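Local coordinates for nisin biosynthesis protein NisC (Lactococcus lactis subsp. lactis, PDB 2G0D) that catalyses, as a zinc-containing cyclase, formation of the thioether rings of the lantibiotic nisin, at residues L44-N49 with S389-Y394; G39-L44 with N62-I67; L287-G292 with Y299-A304; L215-I220 with F402-K407. One frame throughout, in Å; residues are numbered along the deposited sequence.

Contact 1: residues L44-N49 with S389-Y394; sequences LAELKN and SINFTY
Glu-46 OE2 is gripped twice by Thr-393: OG1 donates to it at 2.6 Å, and the backbone N reaches it at 2.8 Å from the same face of the carboxylate. The hydroxyl comes in on the anti side, tilted out of the plane, while the amide sits well above it. The other oxygen, OE1, takes the backbone N of Phe-392 at 2.9 Å on its syn side, also tilted somewhat out of the carboxylate plane, with a fairly straight N-H (158°), so one carboxylate clasps two successive amides of the loop and its rotation is fixed. A bend at chi2 (-59°) swings the acid across to meet them. Beyond this polar clasp, Lys-48 CB stands almost exactly over the centre of the Phe-392 ring, 3.8 Å from the centroid, a CH-pi contact, and Asn-49 OD1 lies at the ring edge. Ala-45 CB presses on Thr-393 CG2 at 3.4 Å, tight for two methyls. Lys-385, which also bonds Ile-390 O, adds a salt bridge to Glu-46 OE1 that probably favours the ionised acid. The contact thus fastens the turn ending helix 37-45 to the loop after helix 376-387, with helices 3-20 and 53-74 packed against the helix end and the turn through Leu-44 and Leu-47.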
loop_
_atom_site.group_PDB
_atom_site.type_symbol
_atom_site.label_atom_id
_atom_site.label_comp_id
_atom_site.label_asym_id
_atom_site.label_seq_id
_atom_site.Cartn_x
_atom_site.Cartn_y
_atom_site.Cartn_z
ATOM N N LEU A 44 -14.338 10.343 3.895
ATOM C CA LEU A 44 -15.389 11.054 4.641
ATOM C C LEU A 44 -15.120 11.024 6.139
ATOM O O LEU A 44 -15.383 11.998 6.846
ATOM C CB LEU A 44 -16.770 10.435 4.362
ATOM C CG LEU A 44 -17.487 10.662 3.024
ATOM C CD1 LEU A 44 -18.788 9.849 2.955
ATOM C CD2 LEU A 44 -17.792 12.120 2.790
ATOM N N ALA A 45 -14.593 9.885 6.603
ATOM C CA ALA A 45 -14.337 9.658 8.018
ATOM C C ALA A 45 -13.261 10.579 8.520
ATOM O O ALA A 45 -13.302 11.027 9.651
ATOM C CB ALA A 45 -13.970 8.207 8.270
ATOM N N GLU A 46 -12.295 10.860 7.658
ATOM C CA GLU A 46 -11.230 11.802 7.946
ATOM C C GLU A 46 -11.660 13.266 7.990
ATOM O O GLU A 46 -10.834 14.152 8.215
ATOM C CB GLU A 46 -10.127 11.660 6.911
ATOM C CG GLU A 46 -9.236 10.479 7.138
ATOM C CD GLU A 46 -8.527 10.472 8.489
ATOM O OE1 GLU A 46 -8.628 11.474 9.241
ATOM O OE2 GLU A 46 -7.874 9.437 8.787
ATOM N N LEU A 47 -12.937 13.524 7.761
ATOM C CA LEU A 47 -13.437 14.890 7.701
ATOM C C LEU A 47 -14.259 15.217 8.939
ATOM O O LEU A 47 -15.006 16.190 8.941
ATOM C CB LEU A 47 -14.268 15.087 6.438
ATOM C CG LEU A 47 -13.566 14.906 5.091
ATOM C CD1 LEU A 47 -14.572 15.196 3.978
ATOM C CD2 LEU A 47 -12.375 15.847 4.984
ATOM N N LYS A 48 -14.079 14.416 9.992
ATOM C CA LYS A 48 -14.860 14.505 11.225
ATOM C C LYS A 48 -14.796 15.872 11.922
ATOM O O LYS A 48 -15.799 16.330 12.484
ATOM C CB LYS A 48 -14.485 13.377 12.203
ATOM C CG LYS A 48 -15.259 13.438 13.512
ATOM C CD LYS A 48 -15.151 12.155 14.332
ATOM C CE LYS A 48 -15.992 12.317 15.617
ATOM N NZ LYS A 48 -16.068 11.092 16.483
ATOM N N ASN A 49 -13.628 16.521 11.888
ATOM C CA ASN A 49 -13.537 17.876 12.426
ATOM C C ASN A 49 -14.421 18.874 11.675
ATOM O O ASN A 49 -14.789 19.892 12.254
ATOM C CB ASN A 49 -12.083 18.385 12.493
ATOM C CG ASN A 49 -11.432 18.473 11.133
ATOM O OD1 ASN A 49 -11.335 17.472 10.424
ATOM N ND2 ASN A 49 -10.978 19.672 10.756
ATOM N N SER A 389 -4.069 17.391 10.764
ATOM C CA SER A 389 -3.163 16.233 10.725
ATOM C C SER A 389 -3.545 15.056 11.613
ATOM O O SER A 389 -2.975 13.992 11.448
ATOM C CB SER A 389 -1.700 16.654 10.987
ATOM O OG SER A 389 -1.554 17.151 12.305
ATOM N N ILE A 390 -4.479 15.237 12.560
ATOM C CA ILE A 390 -4.989 14.084 13.288
ATOM C C ILE A 390 -5.718 13.151 12.300
ATOM O O ILE A 390 -6.626 13.585 11.572
ATOM C CB ILE A 390 -5.889 14.468 14.490
ATOM C CG1 ILE A 390 -5.043 15.089 15.610
ATOM C CG2 ILE A 390 -6.628 13.236 15.059
ATOM C CD1 ILE A 390 -5.836 15.556 16.777
ATOM N N ASN A 391 -5.265 11.895 12.248
ATOM C CA ASN A 391 -5.917 10.857 11.444
ATOM C C ASN A 391 -6.950 10.163 12.266
ATOM O O ASN A 391 -6.622 9.512 13.268
ATOM C CB ASN A 391 -4.915 9.817 10.898
ATOM C CG ASN A 391 -4.126 10.334 9.721
ATOM O OD1 ASN A 391 -4.008 9.650 8.712
ATOM N ND2 ASN A 391 -3.622 11.571 9.819
ATOM N N PHE A 392 -8.201 10.318 11.847
ATOM C CA PHE A 392 -9.310 9.626 12.463
ATOM C C PHE A 392 -9.356 8.133 12.049
ATOM O O PHE A 392 -9.943 7.320 12.760
ATOM C CB PHE A 392 -10.618 10.326 12.085
ATOM C CG PHE A 392 -10.700 11.754 12.561
ATOM C CD1 PHE A 392 -10.940 12.041 13.910
ATOM C CD2 PHE A 392 -10.523 12.816 11.667
ATOM C CE1 PHE A 392 -11.005 13.369 14.358
ATOM C CE2 PHE A 392 -10.590 14.140 12.094
ATOM C CZ PHE A 392 -10.829 14.423 13.447
ATOM N N THR A 393 -8.709 7.789 10.924
ATOM C CA THR A 393 -8.813 6.446 10.350
ATOM C C THR A 393 -7.440 5.831 10.206
ATOM O O THR A 393 -6.434 6.514 10.400
ATOM C CB THR A 393 -9.432 6.471 8.914
ATOM O OG1 THR A 393 -8.507 7.073 7.995
ATOM C CG2 THR A 393 -10.760 7.252 8.871
ATOM N N TYR A 394 -7.399 4.559 9.789
ATOM C CA TYR A 394 -6.129 3.902 9.477
ATOM C C TYR A 394 -5.828 3.847 7.986
ATOM O O TYR A 394 -5.144 2.925 7.526
ATOM C CB TYR A 394 -6.057 2.488 10.114
ATOM C CG TYR A 394 -6.156 2.496 11.629
ATOM C CD1 TYR A 394 -5.016 2.552 12.422
ATOM C CD2 TYR A 394 -7.398 2.485 12.256
ATOM C CE1 TYR A 394 -5.105 2.580 13.836
ATOM C CE2 TYR A 394 -7.519 2.531 13.650
ATOM C CZ TYR A 394 -6.371 2.572 14.433
ATOM O OH TYR A 394 -6.515 2.577 15.811
#

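Contact 2: residues G39-L44 with N62-I67; sequences GIILML and NYIEYI
Ile-41 and Ile-67 both run out straight, with CD1 extended at chi2 162° and 171°, and their ends meet tip to tip, CD1 to CD1 at 3.7 Å. Ile-41 is the middle of the contact. Its CD1 also rests on Ile-64 CG1 at 3.9 Å, the two chains crossing at about a right angle, while lower on the branch CG1 slides past Tyr-63 CB in the opposite direction, 4.1 Å away. Tyr-63 covers the rest of the facing surface. Its ring, with CG beside the backbone N, brings CE2 up against two aliphatic branches from successive turns of the facing helix: Ile-40 CG2 and Leu-44 CD1 each stand 3.9 Å from Tyr-63 CE2. The two segments run nearly antiparallel (159°), their axes 10.7 Å apart at closest approach, so long side chains have to bridge the gap and the backbones stay well separated. This is the pairing of a short helix, 37-45, with the long helix 53-74 that follows it in the alpha toroid. Helix 3-20 covers the tyrosine side through Ile-12 and Trp-15, and there Tyr-63 OH bonds Asp-16. No hydrogen bond passes between the two segments, and every residue that touches is buried; the pairing therefore rests on dispersion and exclusion of water, with the tyrosine hydroxyl satisfied by an acid of a third helix.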
loop_
_atom_site.group_PDB
_atom_site.type_symbol
_atom_site.label_atom_id
_atom_site.label_comp_id
_atom_site.label_asym_id
_atom_site.label_seq_id
_atom_site.Cartn_x
_atom_site.Cartn_y
_atom_site.Cartn_z
ATOM N N GLY A 39 -12.873 3.111 0.177
ATOM C CA GLY A 39 -12.073 4.355 -0.038
ATOM C C GLY A 39 -12.875 5.620 0.244
ATOM O O GLY A 39 -12.377 6.580 0.846
ATOM N N ILE A 40 -14.153 5.595 -0.133
ATOM C CA ILE A 40 -15.047 6.711 0.123
ATOM C C ILE A 40 -15.326 6.913 1.619
ATOM O O ILE A 40 -15.289 8.050 2.107
ATOM C CB ILE A 40 -16.386 6.538 -0.636
ATOM C CG1 ILE A 40 -16.127 6.291 -2.129
ATOM C CG2 ILE A 40 -17.264 7.758 -0.462
ATOM C CD1 ILE A 40 -15.188 7.300 -2.822
ATOM N N ILE A 41 -15.613 5.811 2.324
ATOM C CA ILE A 41 -15.790 5.802 3.769
ATOM C C ILE A 41 -14.554 6.400 4.451
ATOM O O ILE A 41 -14.703 7.217 5.348
ATOM C CB ILE A 41 -16.050 4.349 4.291
ATOM C CG1 ILE A 41 -17.457 3.866 3.865
ATOM C CG2 ILE A 41 -15.887 4.261 5.796
ATOM C CD1 ILE A 41 -17.654 2.316 3.933
ATOM N N LEU A 42 -13.345 6.022 4.011
ATOM C CA LEU A 42 -12.098 6.590 4.603
ATOM C C LEU A 42 -11.963 8.089 4.425
ATOM O O LEU A 42 -11.674 8.805 5.384
ATOM C CB LEU A 42 -10.832 5.874 4.131
ATOM C CG LEU A 42 -10.720 4.455 4.706
ATOM C CD1 LEU A 42 -9.671 3.630 3.977
ATOM C CD2 LEU A 42 -10.414 4.510 6.223
ATOM N N MET A 43 -12.225 8.563 3.213
ATOM C CA MET A 43 -12.135 9.987 2.917
ATOM C C MET A 43 -13.102 10.805 3.776
ATOM O O MET A 43 -12.727 11.829 4.312
ATOM C CB MET A 43 -12.395 10.251 1.440
ATOM C CG MET A 43 -12.608 11.754 1.150
ATOM S SD MET A 43 -13.484 12.086 -0.372
ATOM C CE MET A 43 -15.133 11.605 0.081
ATOM N N LEU A 44 -14.338 10.343 3.895
ATOM C CA LEU A 44 -15.389 11.054 4.641
ATOM C C LEU A 44 -15.120 11.024 6.139
ATOM O O LEU A 44 -15.383 11.998 6.846
ATOM C CB LEU A 44 -16.770 10.435 4.362
ATOM C CG LEU A 44 -17.487 10.662 3.024
ATOM C CD1 LEU A 44 -18.788 9.849 2.955
ATOM C CD2 LEU A 44 -17.792 12.120 2.790
ATOM N N ASN A 62 -24.745 4.651 5.959
ATOM C CA ASN A 62 -25.463 4.239 4.766
ATOM C C ASN A 62 -24.626 3.286 3.925
ATOM O O ASN A 62 -25.091 2.211 3.539
ATOM C CB ASN A 62 -25.858 5.461 3.920
ATOM C CG ASN A 62 -27.020 6.228 4.511
ATOM O OD1 ASN A 62 -27.700 5.734 5.419
ATOM N ND2 ASN A 62 -27.256 7.449 4.007
ATOM N N TYR A 63 -23.388 3.697 3.634
ATOM C CA TYR A 63 -22.526 2.927 2.757
ATOM C C TYR A 63 -22.119 1.611 3.430
ATOM O O TYR A 63 -21.960 0.597 2.752
ATOM C CB TYR A 63 -21.293 3.750 2.341
ATOM C CG TYR A 63 -21.599 5.044 1.606
ATOM C CD1 TYR A 63 -22.814 5.228 0.925
ATOM C CD2 TYR A 63 -20.662 6.075 1.567
ATOM C CE1 TYR A 63 -23.093 6.410 0.237
ATOM C CE2 TYR A 63 -20.916 7.249 0.878
ATOM C CZ TYR A 63 -22.137 7.418 0.216
ATOM O OH TYR A 63 -22.392 8.592 -0.454
ATOM N N ILE A 64 -21.956 1.633 4.755
ATOM C CA ILE A 64 -21.658 0.416 5.507
ATOM C C ILE A 64 -22.836 -0.571 5.454
ATOM O O ILE A 64 -22.658 -1.747 5.118
ATOM C CB ILE A 64 -21.257 0.713 6.977
ATOM C CG1 ILE A 64 -19.869 1.376 7.049
ATOM C CG2 ILE A 64 -21.218 -0.565 7.785
ATOM C CD1 ILE A 64 -19.595 2.037 8.363
ATOM N N GLU A 65 -24.039 -0.102 5.779
ATOM C CA GLU A 65 -25.201 -0.968 5.679
ATOM C C GLU A 65 -25.353 -1.499 4.254
ATOM O O GLU A 65 -25.622 -2.690 4.056
ATOM C CB GLU A 65 -26.477 -0.296 6.199
ATOM C CG GLU A 65 -26.599 -0.309 7.747
ATOM C CD GLU A 65 -26.340 -1.691 8.401
ATOM O OE1 GLU A 65 -27.276 -2.555 8.432
ATOM O OE2 GLU A 65 -25.200 -1.904 8.913
ATOM N N TYR A 66 -25.123 -0.635 3.269
ATOM C CA TYR A 66 -25.135 -1.067 1.872
ATOM C C TYR A 66 -24.079 -2.139 1.612
ATOM O O TYR A 66 -24.327 -3.066 0.854
ATOM C CB TYR A 66 -24.937 0.119 0.939
ATOM C CG TYR A 66 -24.921 -0.221 -0.525
ATOM C CD1 TYR A 66 -26.100 -0.228 -1.266
ATOM C CD2 TYR A 66 -23.723 -0.511 -1.184
ATOM C CE1 TYR A 66 -26.097 -0.534 -2.626
ATOM C CE2 TYR A 66 -23.692 -0.798 -2.543
ATOM C CZ TYR A 66 -24.898 -0.811 -3.265
ATOM O OH TYR A 66 -24.910 -1.095 -4.620
ATOM N N ILE A 67 -22.899 -2.006 2.224
ATOM C CA ILE A 67 -21.864 -3.035 2.095
ATOM C C ILE A 67 -22.264 -4.388 2.713
ATOM O O ILE A 67 -22.127 -5.419 2.048
ATOM C CB ILE A 67 -20.476 -2.582 2.646
ATOM C CG1 ILE A 67 -19.803 -1.560 1.702
ATOM C CG2 ILE A 67 -19.569 -3.791 2.841
ATOM C CD1 ILE A 67 -18.559 -0.921 2.296
#

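Contact 3: residues L287-G292 with Y299-A304; sequences LYLYGG and YFVDKA
Side chains packed directly on backbone dominate here, with Phe-300 CB set against Gly-292 CA at 3.5 Å and Val-301 CG2 equally close to the glycine carbonyl carbon. With no side chain at Gly-292, the axes of the two segments come to 7.4 Å, running antiparallel at 155°. At the other end of the segments Ala-304 does a similar job: its methyl lies 3.4 Å from Leu-289 N and also touches Tyr-288 CB and Leu-289 CB. The backbones are so close that Tyr-288 O and Phe-300 O come within 3.5 Å of each other, two acceptors with no bond between them.

Side-chain packing flanks this seam. The Phe-300 ring turns its edge to Gly-292 CA, and the extended Lys-303 chain, its CG anti to the backbone N (chi1 -168°), lays CD 3.8 Å from Tyr-288 CE1.

Polar ends are dealt with outside the pair. Glu-240 takes Tyr-288 OH in a hydrogen bond and Lys-303 NZ in a salt bridge, and Glu-243 is a second acid for the lysine, which probably stays charged in this buried setting. Glycine and alanine at the interface make this a close-packed helical hairpin, the antiparallel pairing of consecutive helices on which the alpha toroid is built.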
loop_
_atom_site.group_PDB
_atom_site.type_symbol
_atom_site.label_atom_id
_atom_site.label_comp_id
_atom_site.label_asym_id
_atom_site.label_seq_id
_atom_site.Cartn_x
_atom_site.Cartn_y
_atom_site.Cartn_z
ATOM N N LEU A 287 11.221 0.854 2.079
ATOM C CA LEU A 287 12.022 -0.312 2.480
ATOM C C LEU A 287 13.263 0.106 3.286
ATOM O O LEU A 287 13.542 -0.470 4.324
ATOM C CB LEU A 287 12.455 -1.138 1.249
ATOM C CG LEU A 287 13.443 -2.285 1.540
ATOM C CD1 LEU A 287 12.795 -3.404 2.396
ATOM C CD2 LEU A 287 13.994 -2.866 0.243
ATOM N N TYR A 288 13.989 1.113 2.816
ATOM C CA TYR A 288 15.247 1.476 3.440
ATOM C C TYR A 288 14.965 2.170 4.783
ATOM O O TYR A 288 15.693 1.993 5.770
ATOM C CB TYR A 288 16.055 2.383 2.508
ATOM C CG TYR A 288 16.840 1.657 1.415
ATOM C CD1 TYR A 288 18.206 1.379 1.589
ATOM C CD2 TYR A 288 16.232 1.249 0.217
ATOM C CE1 TYR A 288 18.955 0.709 0.609
ATOM C CE2 TYR A 288 16.983 0.582 -0.785
ATOM C CZ TYR A 288 18.348 0.330 -0.575
ATOM O OH TYR A 288 19.116 -0.317 -1.528
ATOM N N LEU A 289 13.889 2.944 4.804
ATOM C CA LEU A 289 13.494 3.681 5.973
ATOM C C LEU A 289 13.139 2.664 7.062
ATOM O O LEU A 289 13.740 2.664 8.141
ATOM C CB LEU A 289 12.280 4.578 5.624
ATOM C CG LEU A 289 11.669 5.323 6.806
ATOM C CD1 LEU A 289 12.778 6.210 7.432
ATOM C CD2 LEU A 289 10.452 6.135 6.420
ATOM N N TYR A 290 12.160 1.801 6.752
ATOM C CA TYR A 290 11.661 0.805 7.677
ATOM C C TYR A 290 12.718 -0.227 8.063
ATOM O O TYR A 290 12.837 -0.575 9.239
ATOM C CB TYR A 290 10.418 0.122 7.113
ATOM C CG TYR A 290 9.202 1.045 6.910
ATOM C CD1 TYR A 290 8.973 2.156 7.744
ATOM C CD2 TYR A 290 8.275 0.772 5.920
ATOM C CE1 TYR A 290 7.848 2.981 7.566
ATOM C CE2 TYR A 290 7.158 1.587 5.726
ATOM C CZ TYR A 290 6.948 2.677 6.550
ATOM O OH TYR A 290 5.849 3.474 6.326
ATOM N N GLY A 291 13.467 -0.725 7.079
ATOM C CA GLY A 291 14.620 -1.625 7.343
ATOM C C GLY A 291 15.638 -0.979 8.266
ATOM O O GLY A 291 16.070 -1.586 9.265
ATOM N N GLY A 292 15.995 0.265 7.957
ATOM C CA GLY A 292 16.941 1.038 8.755
ATOM C C GLY A 292 16.506 1.264 10.190
ATOM O O GLY A 292 17.327 1.161 11.120
ATOM N N TYR A 299 22.851 4.021 8.232
ATOM C CA TYR A 299 23.142 4.101 6.805
ATOM C C TYR A 299 21.870 3.903 5.952
ATOM O O TYR A 299 21.605 4.702 5.041
ATOM C CB TYR A 299 24.242 3.094 6.409
ATOM C CG TYR A 299 24.363 2.871 4.904
ATOM C CD1 TYR A 299 24.909 3.856 4.070
ATOM C CD2 TYR A 299 23.902 1.686 4.313
ATOM C CE1 TYR A 299 25.007 3.663 2.678
ATOM C CE2 TYR A 299 23.991 1.485 2.938
ATOM C CZ TYR A 299 24.546 2.477 2.127
ATOM O OH TYR A 299 24.632 2.278 0.766
ATOM N N PHE A 300 21.099 2.856 6.243
ATOM C CA PHE A 300 19.815 2.618 5.542
ATOM C C PHE A 300 18.850 3.788 5.718
ATOM O O PHE A 300 18.197 4.193 4.768
ATOM C CB PHE A 300 19.107 1.345 6.036
ATOM C CG PHE A 300 19.846 0.049 5.746
ATOM C CD1 PHE A 300 20.794 -0.039 4.735
ATOM C CD2 PHE A 300 19.526 -1.099 6.454
ATOM C CE1 PHE A 300 21.458 -1.245 4.461
ATOM C CE2 PHE A 300 20.177 -2.316 6.197
ATOM C CZ PHE A 300 21.145 -2.386 5.190
ATOM N N VAL A 301 18.730 4.315 6.936
ATOM C CA VAL A 301 17.826 5.434 7.153
ATOM C C VAL A 301 18.295 6.648 6.341
ATOM O O VAL A 301 17.510 7.228 5.594
ATOM C CB VAL A 301 17.662 5.792 8.649
ATOM C CG1 VAL A 301 16.821 7.050 8.797
ATOM C CG2 VAL A 301 16.990 4.646 9.411
ATOM N N ASP A 302 19.578 6.995 6.462
ATOM C CA ASP A 302 20.158 8.108 5.689
ATOM C C ASP A 302 20.006 7.896 4.156
ATOM O O ASP A 302 19.729 8.845 3.425
ATOM C CB ASP A 302 21.636 8.383 6.104
ATOM C CG ASP A 302 21.772 8.891 7.565
ATOM O OD1 ASP A 302 20.730 9.224 8.189
ATOM O OD2 ASP A 302 22.922 8.953 8.103
ATOM N N LYS A 303 20.164 6.657 3.685
ATOM C CA LYS A 303 19.973 6.377 2.256
ATOM C C LYS A 303 18.514 6.576 1.873
ATOM O O LYS A 303 18.233 7.179 0.841
ATOM C CB LYS A 303 20.374 4.961 1.885
ATOM C CG LYS A 303 20.455 4.779 0.370
ATOM C CD LYS A 303 21.303 3.592 -0.039
ATOM C CE LYS A 303 21.300 3.451 -1.549
ATOM N NZ LYS A 303 22.355 2.568 -2.046
ATOM N N ALA A 304 17.594 6.085 2.712
ATOM C CA ALA A 304 16.161 6.258 2.440
ATOM C C ALA A 304 15.855 7.713 2.063
ATOM O O ALA A 304 15.160 7.967 1.095
ATOM C CB ALA A 304 15.304 5.800 3.635
#

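Contact 4: residues L215-I220 with F402-K407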
loop_
_atom_site.group_PDB
_atom_site.type_symbol
_atom_site.label_atom_id
_atom_site.label_comp_id
_atom_site.label_asym_id
_atom_site.label_seq_id
_atom_site.Cartn_x
_atom_site.Cartn_y
_atom_site.Cartn_z
ATOM N N LEU A 215 7.756 -7.126 6.527
ATOM C CA LEU A 215 8.600 -7.844 7.502
ATOM C C LEU A 215 9.284 -6.961 8.534
ATOM O O LEU A 215 9.437 -7.377 9.694
ATOM C CB LEU A 215 9.651 -8.699 6.804
ATOM C CG LEU A 215 9.074 -9.825 5.943
ATOM C CD1 LEU A 215 10.211 -10.486 5.176
ATOM C CD2 LEU A 215 8.269 -10.874 6.753
ATOM N N ALA A 216 9.725 -5.774 8.111
ATOM C CA ALA A 216 10.293 -4.799 9.025
ATOM C C ALA A 216 9.217 -4.324 10.007
ATOM O O ALA A 216 9.450 -4.271 11.219
ATOM C CB ALA A 216 10.873 -3.607 8.244
ATOM N N TYR A 217 8.044 -3.968 9.467
ATOM C CA TYR A 217 6.914 -3.521 10.300
ATOM C C TYR A 217 6.481 -4.598 11.283
ATOM O O TYR A 217 6.307 -4.289 12.438
ATOM C CB TYR A 217 5.732 -3.042 9.453
ATOM C CG TYR A 217 4.546 -2.475 10.234
ATOM C CD1 TYR A 217 4.704 -1.397 11.113
ATOM C CD2 TYR A 217 3.257 -3.001 10.067
ATOM C CE1 TYR A 217 3.620 -0.865 11.809
ATOM C CE2 TYR A 217 2.171 -2.458 10.755
ATOM C CZ TYR A 217 2.358 -1.399 11.603
ATOM O OH TYR A 217 1.280 -0.884 12.292
ATOM N N ALA A 218 6.329 -5.844 10.828
ATOM C CA ALA A 218 6.097 -7.011 11.714
ATOM C C ALA A 218 7.111 -7.113 12.854
ATOM O O ALA A 218 6.711 -7.260 13.996
ATOM C CB ALA A 218 6.066 -8.332 10.905
ATOM N N HIS A 219 8.413 -7.005 12.557
ATOM C CA HIS A 219 9.436 -6.969 13.611
ATOM C C HIS A 219 9.211 -5.892 14.687
ATOM O O HIS A 219 9.236 -6.203 15.869
ATOM C CB HIS A 219 10.854 -6.848 13.050
ATOM C CG HIS A 219 11.908 -6.773 14.117
ATOM N ND1 HIS A 219 12.651 -5.634 14.356
ATOM C CD2 HIS A 219 12.319 -7.686 15.032
ATOM C CE1 HIS A 219 13.494 -5.861 15.351
ATOM N NE2 HIS A 219 13.311 -7.098 15.777
ATOM N N ILE A 220 8.981 -4.635 14.290
ATOM C CA ILE A 220 8.752 -3.588 15.286
ATOM C C ILE A 220 7.452 -3.827 16.060
ATOM O O ILE A 220 7.328 -3.401 17.212
ATOM C CB ILE A 220 8.810 -2.116 14.714
ATOM C CG1 ILE A 220 7.660 -1.822 13.743
ATOM C CG2 ILE A 220 10.196 -1.770 14.163
ATOM C CD1 ILE A 220 6.492 -1.134 14.429
ATOM N N PHE A 402 3.440 3.834 8.024
ATOM C CA PHE A 402 3.231 3.327 9.377
ATOM C C PHE A 402 3.590 4.414 10.403
ATOM O O PHE A 402 4.756 4.533 10.816
ATOM C CB PHE A 402 4.119 2.087 9.572
ATOM C CG PHE A 402 3.822 0.943 8.611
ATOM C CD1 PHE A 402 2.509 0.448 8.460
ATOM C CD2 PHE A 402 4.865 0.307 7.923
ATOM C CE1 PHE A 402 2.221 -0.631 7.592
ATOM C CE2 PHE A 402 4.606 -0.764 7.049
ATOM C CZ PHE A 402 3.273 -1.266 6.911
ATOM N N ASP A 403 2.573 5.205 10.789
ATOM C CA ASP A 403 2.701 6.320 11.723
ATOM C C ASP A 403 3.123 5.852 13.096
ATOM O O ASP A 403 3.710 6.635 13.853
ATOM C CB ASP A 403 1.386 7.099 11.887
ATOM C CG ASP A 403 1.040 7.964 10.675
ATOM O OD1 ASP A 403 1.811 7.990 9.666
ATOM O OD2 ASP A 403 -0.045 8.596 10.729
ATOM N N ASP A 404 2.847 4.582 13.398
ATOM C CA ASP A 404 3.193 3.953 14.694
ATOM C C ASP A 404 4.514 3.191 14.702
ATOM O O ASP A 404 4.825 2.505 15.687
ATOM C CB ASP A 404 2.074 2.993 15.125
ATOM C CG ASP A 404 1.896 1.812 14.147
ATOM O OD1 ASP A 404 2.231 1.937 12.939
ATOM O OD2 ASP A 404 1.392 0.753 14.581
ATOM N N PHE A 405 5.295 3.328 13.632
ATOM C CA PHE A 405 6.494 2.545 13.449
ATOM C C PHE A 405 7.461 2.667 14.644
ATOM O O PHE A 405 8.223 1.741 14.926
ATOM C CB PHE A 405 7.228 2.931 12.138
ATOM C CG PHE A 405 8.124 1.835 11.610
ATOM C CD1 PHE A 405 7.619 0.858 10.745
ATOM C CD2 PHE A 405 9.465 1.753 11.999
ATOM C CE1 PHE A 405 8.439 -0.206 10.275
ATOM C CE2 PHE A 405 10.280 0.708 11.533
ATOM C CZ PHE A 405 9.752 -0.284 10.681
ATOM N N LEU A 406 7.444 3.814 15.317
ATOM C CA LEU A 406 8.377 4.061 16.418
ATOM C C LEU A 406 7.646 4.168 17.738
ATOM O O LEU A 406 8.198 4.662 18.708
ATOM C CB LEU A 406 9.243 5.306 16.161
ATOM C CG LEU A 406 10.168 5.222 14.938
ATOM C CD1 LEU A 406 10.606 6.641 14.467
ATOM C CD2 LEU A 406 11.377 4.309 15.203
ATOM N N LYS A 407 6.392 3.715 17.767
ATOM C CA LYS A 407 5.631 3.685 19.020
ATOM C C LYS A 407 5.866 2.387 19.777
ATOM O O LYS A 407 5.494 2.266 20.951
ATOM C CB LYS A 407 4.136 3.885 18.758
ATOM C CG LYS A 407 3.769 5.239 18.148
ATOM C CD LYS A 407 4.369 6.391 18.910
ATOM C CE LYS A 407 4.043 7.696 18.211
ATOM N NZ LYS A 407 4.528 8.841 19.000
#
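Tyr-217 and Phe-402 lie flat on one another at the heart of the contact, centroids 3.6 Å apart and planes within 1°, a face-to-face stack with little offset. It joins helix 208-221 of the alpha toroid to a type I beta turn, Phe-402 to Phe-405, in the C-terminal tail. With CG anti to the carbonyl carbon (chi1 -60°), Phe-402 can lay its ring over the tyrosine. Phe-405, the last residue of the turn, packs beside the stack against Ala-216, Tyr-217 and Ile-220. Ile-220 CG1 sits over its face, 3.9 Å from the centroid in a CH-pi contact, and CG2 of the same isoleucine touches CE2 of the ring. On the tyrosine side Phe-405 CD1 comes to the edge of the Tyr-217 ring, 3.7 Å from CD1, while its CE1 reaches back to Tyr-217 CA. Tyr-290 of helix 281-294 extends the aromatic cluster, stacking with Phe-405 and bonding Phe-402 N through its hydroxyl. Farther out, Ile-220 CD1 nears the Phe-405 carbonyl oxygen at 3.4 Å. The polar edge is Asp-404, whose carboxylate plane stands 58° from the tyrosine ring; Lys-221 forms a salt bridge with the same oxygen that the tyrosine uses. Tyr-217 OH donates to Asp-404 OD2 at 2.8 Å, on the syn lone pair.

In the fold
From the N terminus, helix 37-45 enters two contacts at once. Contact 2 closes first, a short loop to helix 53-74, whereas contact 1 starts from the end of the same helix and waits some 340 residues for its partner; the two cross, share Leu-44 and touch where Thr-393 CB meets Leu-42 CD2. Helix 208-221 then opens contact 4, and the hairpin of contact 3 opens and closes within its span. Contact 4 closes in the tail, after contact 1 has closed, so these two cross as well. Contacts 3 and 4 touch through Tyr-290, while contacts 2 and 3 lie on opposite sides of the chain's centre. The C-terminal region thus ties both sides of the toroid together.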